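Local coordinates for uncharacterized protein (Acinetobacter baumannii, PDB 4PUX) that is of unknown function but folds as a curled antiparallel beta-barrel resembling those of allene oxide cyclase, at residues A[65-68]-A[72-75]; A[89-94]-A[152-157]; A[118-123]-A[145-150]. All blocks are in the same frame, centred on the assembly; numbering follows the deposited sequence. Where two conformers were deposited one is given.

Interaction 1 of 3, residues A[65-68]-A[72-75]; sequences QIVD and LAII
Leu72 meets Asp68 with both ends of its backbone. Its N-H reaches Asp68 OD1 at 3.0 Å, arriving from above the carboxylate plane, 46° out of it. Asp68 chi1 of 80° sets CG between its own N and carbonyl carbon, which swings the carboxylate back over Leu72; OD1 also takes the N-H of Lys70, so one oxygen grips the turn twice. Leu72 O accepts from Asp68 N at 2.9 Å, and Leu72 CB lies 3.5 Å from Asp68 OD1, the two side chains slanting across each other. These bonds close the end of the beta hairpin formed by strands 54-67 and 73-83, neighbours in the curled antiparallel sheet. Ala73 follows as the non-hydrogen-bonded partner of Val67; its CB stands 4.2 Å from Val67 CG2 and 3.9 Å from Gln65 CD, on the face those residues share. Ile74 forms the hydrogen-bonded pair with Ile66: Ile74 N to Ile66 O is 2.8 Å and nearly linear at 168°, while the return bond from Ile66 N to Ile74 O is longer. Both isoleucine side chains lie on the other face. At Ile75, CD1 comes alongside the extended Gln65 chain and touches NE2 at 3.6 Å, while Gln65 OE1 is held by Arg39 of strand 36-49.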
# COMPACT_ATOMS: atom_id res chain seq x y z
N GLN A 65 10.64 2.97 -3.81
CA GLN A 65 10.51 3.78 -2.62
C GLN A 65 11.62 4.79 -2.50
O GLN A 65 12.74 4.56 -2.98
CB GLN A 65 10.55 2.81 -1.40
CG GLN A 65 10.23 3.42 -0.07
CD GLN A 65 10.21 2.38 1.05
OE1 GLN A 65 11.25 2.10 1.68
NE2 GLN A 65 9.04 1.74 1.25
N ILE A 66 11.31 5.91 -1.82
CA ILE A 66 12.30 6.93 -1.44
C ILE A 66 12.16 7.11 0.07
O ILE A 66 11.05 7.27 0.58
CB ILE A 66 12.06 8.29 -2.13
CG1 ILE A 66 12.13 8.16 -3.66
CG2 ILE A 66 13.09 9.36 -1.64
CD1 ILE A 66 11.50 9.33 -4.39
N VAL A 67 13.30 7.03 0.79
CA VAL A 67 13.32 7.26 2.24
C VAL A 67 14.16 8.51 2.48
O VAL A 67 15.39 8.52 2.17
CB VAL A 67 13.90 6.07 3.01
CG1 VAL A 67 13.86 6.33 4.53
CG2 VAL A 67 13.11 4.78 2.65
N ASP A 68 13.55 9.54 3.06
CA ASP A 68 14.25 10.81 3.30
C ASP A 68 15.07 10.77 4.60
O ASP A 68 15.15 9.71 5.27
CB ASP A 68 13.29 12.01 3.17
CG ASP A 68 12.42 12.26 4.39
OD1 ASP A 68 12.57 11.56 5.44
OD2 ASP A 68 11.57 13.18 4.26
N LEU A 72 10.80 9.49 6.62
CA LEU A 72 9.60 9.37 5.82
C LEU A 72 9.90 8.49 4.62
O LEU A 72 10.83 8.76 3.87
CB LEU A 72 9.16 10.73 5.31
CG LEU A 72 7.97 10.74 4.34
CD1 LEU A 72 6.67 10.19 4.97
CD2 LEU A 72 7.75 12.12 3.80
N ALA A 73 9.10 7.45 4.44
CA ALA A 73 9.10 6.66 3.19
C ALA A 73 7.94 7.08 2.29
O ALA A 73 6.81 7.18 2.74
CB ALA A 73 9.00 5.17 3.48
N ILE A 74 8.26 7.29 1.02
CA ILE A 74 7.29 7.64 -0.01
C ILE A 74 7.12 6.37 -0.86
O ILE A 74 8.12 5.85 -1.42
CB ILE A 74 7.81 8.79 -0.90
CG1 ILE A 74 8.21 9.99 -0.02
CG2 ILE A 74 6.75 9.22 -1.93
CD1 ILE A 74 8.88 11.10 -0.77
N ILE A 75 5.88 5.88 -0.94
CA ILE A 75 5.54 4.61 -1.60
C ILE A 75 5.10 4.90 -3.03
O ILE A 75 4.27 5.79 -3.26
CB ILE A 75 4.35 3.95 -0.83
CG1 ILE A 75 4.58 3.79 0.71
CG2 ILE A 75 3.88 2.69 -1.50
CD1 ILE A 75 5.72 3.16 1.10

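Interaction 2 of 3, residues A[89-94]-A[152-157]; sequences IYLQTK and VIYDAY
Tyr154 and Leu91 point at each other across the inside of the barrel, from strands that are not neighbours in the sheet, and the tyrosine hydroxyl makes the contact. Tyr154 OH lies 3.5 Å from Leu91 CD2, and the ring behind it stays beyond contact distance of the leucine. Thr93, two residues further along the same strand, faces the same way and offers its methyl: CG2 is 4.2 Å from Tyr154 OH, a looser touch. The hydroxyl thus sits against two methyl groups of strand 88-99, with no hydrogen bond between the segments.

Torsions explain the reach. In Tyr154, chi1 of 68° places CG between the backbone N and the carbonyl carbon, and the long ring then projects inward from strand 151-159. Leu91 has CG anti to its N (chi1 177°) and turns one branch, CD2, to the hydroxyl. In Thr93 CG2 faces Tyr154, while OG1 is hydrogen-bonded to Thr77 OG1.

Tyr154 OH is hydrogen-bonded to Tyr79 OH of strand 73-83; separately, the ring stacks with Phe18 of strand 12-21. Because all three touching residues are buried and the nearest CA atoms, those of Thr93 and Ala156, are 11.0 Å apart, the contact spans the interior instead of pairing neighbouring strands. Inward side chains meeting from non-adjacent strands in this way are characteristic of the core of a beta-barrel.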
# COMPACT_ATOMS: atom_id res chain seq x y z
N ILE A 89 -5.90 -7.57 -13.05
CA ILE A 89 -6.07 -6.19 -12.62
C ILE A 89 -4.71 -5.57 -12.27
O ILE A 89 -4.02 -6.06 -11.38
CB ILE A 89 -7.03 -6.03 -11.41
CG1 ILE A 89 -8.35 -6.84 -11.58
CG2 ILE A 89 -7.23 -4.54 -11.05
CD1 ILE A 89 -9.20 -6.90 -10.34
N TYR A 90 -4.30 -4.58 -13.04
CA TYR A 90 -3.06 -3.80 -12.82
C TYR A 90 -3.30 -2.78 -11.70
O TYR A 90 -4.27 -2.01 -11.76
CB TYR A 90 -2.64 -3.12 -14.14
CG TYR A 90 -1.64 -1.99 -14.03
CD1 TYR A 90 -0.50 -2.07 -13.19
CD2 TYR A 90 -1.75 -0.89 -14.89
CE1 TYR A 90 0.40 -0.99 -13.10
CE2 TYR A 90 -0.84 0.17 -14.83
CZ TYR A 90 0.27 0.08 -13.99
OH TYR A 90 1.20 1.10 -13.87
N LEU A 91 -2.50 -2.87 -10.63
CA LEU A 91 -2.65 -2.02 -9.45
C LEU A 91 -1.42 -1.10 -9.31
O LEU A 91 -0.26 -1.58 -9.38
CB LEU A 91 -2.83 -2.93 -8.19
CG LEU A 91 -2.93 -2.21 -6.83
CD1 LEU A 91 -4.07 -1.23 -6.79
CD2 LEU A 91 -3.04 -3.24 -5.69
N GLN A 92 -1.70 0.16 -8.98
CA GLN A 92 -0.70 1.18 -8.57
C GLN A 92 -1.11 1.70 -7.19
O GLN A 92 -2.26 2.09 -6.99
CB GLN A 92 -0.66 2.34 -9.56
CG GLN A 92 -0.20 1.96 -10.96
CD GLN A 92 -0.54 3.00 -12.00
OE1 GLN A 92 -1.62 2.94 -12.67
NE2 GLN A 92 0.26 4.02 -12.06
N THR A 93 -0.16 1.71 -6.24
CA THR A 93 -0.40 2.35 -4.95
C THR A 93 0.66 3.46 -4.73
O THR A 93 1.79 3.39 -5.21
CB THR A 93 -0.41 1.36 -3.75
OG1 THR A 93 0.93 0.90 -3.50
CG2 THR A 93 -1.31 0.15 -4.03
N LYS A 94 0.25 4.46 -3.99
CA LYS A 94 1.06 5.62 -3.60
C LYS A 94 0.70 6.00 -2.17
O LYS A 94 -0.43 5.83 -1.73
CB LYS A 94 0.82 6.80 -4.54
CG LYS A 94 1.37 6.56 -5.99
CD LYS A 94 1.05 7.67 -6.90
CE LYS A 94 1.71 7.50 -8.26
NZ LYS A 94 1.12 6.36 -9.06
N VAL A 152 3.69 -6.80 3.63
CA VAL A 152 2.80 -5.70 4.01
C VAL A 152 1.35 -6.23 4.00
O VAL A 152 0.91 -6.88 3.03
CB VAL A 152 2.91 -4.51 3.03
CG1 VAL A 152 1.85 -3.43 3.35
CG2 VAL A 152 4.30 -3.91 3.11
N ILE A 153 0.65 -5.99 5.08
CA ILE A 153 -0.77 -6.33 5.22
C ILE A 153 -1.56 -5.02 5.20
O ILE A 153 -1.19 -4.06 5.92
CB ILE A 153 -1.08 -6.99 6.61
CG1 ILE A 153 -0.11 -8.14 6.91
CG2 ILE A 153 -2.56 -7.44 6.69
CD1 ILE A 153 -0.20 -9.26 5.96
N TYR A 154 -2.62 -4.94 4.42
CA TYR A 154 -3.47 -3.74 4.45
C TYR A 154 -4.93 -4.02 4.16
O TYR A 154 -5.28 -4.99 3.48
CB TYR A 154 -2.92 -2.67 3.50
CG TYR A 154 -2.95 -2.92 1.97
CD1 TYR A 154 -4.10 -2.60 1.19
CD2 TYR A 154 -1.83 -3.35 1.31
CE1 TYR A 154 -4.12 -2.70 -0.19
CE2 TYR A 154 -1.82 -3.47 -0.07
CZ TYR A 154 -2.96 -3.13 -0.82
OH TYR A 154 -2.92 -3.26 -2.20
N ASP A 155 -5.77 -3.21 4.77
CA ASP A 155 -7.21 -3.21 4.51
C ASP A 155 -7.53 -2.15 3.44
O ASP A 155 -7.20 -0.96 3.62
CB ASP A 155 -7.99 -2.87 5.80
CG ASP A 155 -7.85 -3.92 6.88
OD1 ASP A 155 -7.65 -5.11 6.58
OD2 ASP A 155 -7.97 -3.54 8.06
N ALA A 156 -8.06 -2.59 2.32
CA ALA A 156 -8.49 -1.72 1.22
C ALA A 156 -9.97 -1.35 1.32
O ALA A 156 -10.80 -2.21 1.67
CB ALA A 156 -8.22 -2.38 -0.10
N TYR A 157 -10.27 -0.10 0.98
CA TYR A 157 -11.63 0.46 0.96
C TYR A 157 -11.85 1.27 -0.32
O TYR A 157 -10.92 1.95 -0.78
CB TYR A 157 -11.86 1.40 2.15
CG TYR A 157 -11.57 0.80 3.52
CD1 TYR A 157 -10.26 0.71 4.01
CD2 TYR A 157 -12.62 0.33 4.34
CE1 TYR A 157 -10.01 0.17 5.24
CE2 TYR A 157 -12.36 -0.21 5.58
CZ TYR A 157 -11.07 -0.28 6.03
OH TYR A 157 -10.81 -0.80 7.28

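Interaction 3 of 3, residues A[118-123]-A[145-150]; sequences YYFKIT and AMRLGK
Neighbouring antiparallel strands of the barrel wall, 118-127 and 141-147, meet here through one backbone hydrogen bond and one aromatic ring. Ala145 N donates to Phe120 O at 2.9 Å. The short segment axes diverge from antiparallel, at 126° to each other, and no second direct backbone bond joins the two segments. Toward Tyr118, where the strands draw apart, a water lies between the two backbones: it is 2.9 Å from Ala145 O and further from Tyr118 O, within hydrogen-bonding reach of both carbonyls.

Phe120 lays its ring over the alanine methyl. Ala145 CB stands 3.5 Å from the ring centroid and only 7° from the ring normal, a CH-pi contact centred on the face, with CB almost equally far from all six ring carbons. With CG anti to the backbone N (chi1 -174°), the phenyl group is carried across the neighbouring strand. The ring continues along this strand: the backbone N of Arg147 lies at its edge, near the ring plane, 4.0 Å from CE2, and Arg147 CG is 4.3 Å from the same atom.

Val152 of strand 151-159 touches both Phe120 and Ala145, while Arg97 of strand 88-99 touches Phe120; the ring is buried, whereas Arg147 is exposed. Tyr118, close by, makes a cation-pi contact with Arg97. A large inward aromatic bearing on a small residue of the next strand, where the two strands splay apart, belongs here to the interior lining of a curled antiparallel barrel.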
# COMPACT_ATOMS: atom_id res chain seq x y z
N TYR A 118 3.33 3.20 13.52
CA TYR A 118 3.55 3.93 12.28
C TYR A 118 2.25 4.36 11.62
O TYR A 118 1.24 3.65 11.64
CB TYR A 118 4.34 3.08 11.26
CG TYR A 118 5.75 2.75 11.69
CD1 TYR A 118 5.99 1.72 12.60
CD2 TYR A 118 6.84 3.49 11.22
CE1 TYR A 118 7.29 1.44 13.04
CE2 TYR A 118 8.17 3.20 11.63
CZ TYR A 118 8.37 2.18 12.55
OH TYR A 118 9.66 1.87 12.98
N TYR A 119 2.31 5.53 11.02
CA TYR A 119 1.34 6.02 10.05
C TYR A 119 1.72 5.39 8.69
O TYR A 119 2.84 5.59 8.24
CB TYR A 119 1.43 7.53 9.92
CG TYR A 119 0.38 8.10 8.98
CD1 TYR A 119 0.62 8.21 7.58
CD2 TYR A 119 -0.86 8.52 9.46
CE1 TYR A 119 -0.34 8.74 6.72
CE2 TYR A 119 -1.83 9.07 8.60
CZ TYR A 119 -1.57 9.15 7.22
OH TYR A 119 -2.56 9.68 6.37
N PHE A 120 0.83 4.57 8.11
CA PHE A 120 1.13 3.87 6.84
C PHE A 120 -0.20 3.77 6.10
O PHE A 120 -1.00 2.84 6.32
CB PHE A 120 1.79 2.52 7.15
CG PHE A 120 2.29 1.73 5.95
CD1 PHE A 120 2.30 2.25 4.64
CD2 PHE A 120 2.87 0.48 6.17
CE1 PHE A 120 2.80 1.48 3.59
CE2 PHE A 120 3.35 -0.28 5.12
CZ PHE A 120 3.34 0.23 3.84
N LYS A 121 -0.41 4.71 5.19
CA LYS A 121 -1.66 4.89 4.43
C LYS A 121 -1.33 5.05 2.95
O LYS A 121 -0.31 5.65 2.59
CB LYS A 121 -2.52 6.08 4.95
CG LYS A 121 -2.80 6.10 6.46
CD LYS A 121 -3.57 4.91 6.89
CE LYS A 121 -4.42 5.11 8.13
NZ LYS A 121 -3.68 4.78 9.34
N ILE A 122 -2.21 4.50 2.11
CA ILE A 122 -2.03 4.54 0.67
C ILE A 122 -3.32 4.92 -0.09
O ILE A 122 -4.44 4.74 0.42
CB ILE A 122 -1.52 3.17 0.12
CG1 ILE A 122 -2.48 2.01 0.50
CG2 ILE A 122 -0.12 2.88 0.63
CD1 ILE A 122 -2.19 0.69 -0.21
N THR A 123 -3.12 5.39 -1.32
CA THR A 123 -4.18 5.50 -2.35
C THR A 123 -3.95 4.39 -3.40
O THR A 123 -2.80 3.92 -3.57
CB THR A 123 -4.20 6.87 -3.04
OG1 THR A 123 -2.97 7.10 -3.73
CG2 THR A 123 -4.41 7.97 -2.02
N ALA A 145 -2.35 0.26 6.16
CA ALA A 145 -1.32 -0.79 6.03
C ALA A 145 -0.45 -0.96 7.28
O ALA A 145 -0.33 -0.04 8.11
CB ALA A 145 -0.41 -0.45 4.83
N MSE A 146 0.22 -2.10 7.35
CA MSE A 146 1.21 -2.40 8.36
C MSE A 146 2.30 -3.32 7.79
O MSE A 146 2.00 -4.32 7.10
CB MSE A 146 0.52 -3.03 9.58
CG MSE A 146 1.44 -3.30 10.76
SE MSE A 146 0.57 -4.17 12.20
CE MSE A 146 -0.65 -2.71 12.68
N ARG A 147 3.56 -3.00 8.04
CA ARG A 147 4.68 -3.90 7.75
C ARG A 147 4.71 -5.10 8.73
O ARG A 147 4.45 -4.94 9.94
CB ARG A 147 6.00 -3.18 7.95
CG ARG A 147 6.62 -2.52 6.77
CD ARG A 147 8.03 -2.18 7.29
NE ARG A 147 9.11 -2.03 6.34
CZ ARG A 147 10.33 -1.64 6.72
NH1 ARG A 147 10.55 -1.36 8.00
NH2 ARG A 147 11.32 -1.52 5.85
N LEU A 148 4.99 -6.31 8.21
CA LEU A 148 5.20 -7.48 9.06
C LEU A 148 6.39 -8.26 8.45
O LEU A 148 6.20 -9.16 7.64
CB LEU A 148 3.92 -8.35 9.14
CG LEU A 148 3.99 -9.48 10.17
CD1 LEU A 148 3.92 -8.87 11.59
CD2 LEU A 148 2.87 -10.50 9.95
N GLY A 149 7.60 -7.86 8.82
CA GLY A 149 8.81 -8.38 8.20
C GLY A 149 8.78 -8.12 6.72
O GLY A 149 8.43 -7.02 6.30
N LYS A 150 9.08 -9.15 5.92
CA LYS A 150 9.11 -9.05 4.45
C LYS A 150 7.71 -9.26 3.86
O LYS A 150 7.48 -10.15 3.01
CB LYS A 150 10.13 -10.02 3.87
CG LYS A 150 11.57 -9.65 4.19
CD LYS A 150 12.54 -10.70 3.61
CE LYS A 150 13.87 -10.70 4.32
NZ LYS A 150 14.57 -9.42 4.20
O HOH W 1 0.77 0.62 10.66

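How the interactions relate
All three contacts belong to one curled antiparallel sheet. Interaction 1 comes first along the chain, at the tip of a hairpin; interaction 3 is nested inside the chain loop that interaction 2 closes. Centres of interactions 1 and 2 are about 17 Å apart, those of 1 and 3 about 12 Å, and those of 2 and 3 about 11 Å. Strand 73-83 neighbours 88-99, which neighbours 118-127, then 141-147 and 151-159, so the segments follow the wall round until interaction 2 bridges its inside. Ile75 CG1 packs on Phe120 CE1 at 4.1 Å, linking interactions 1 and 3. Wall pairing and interior packing are thus joined in one barrel.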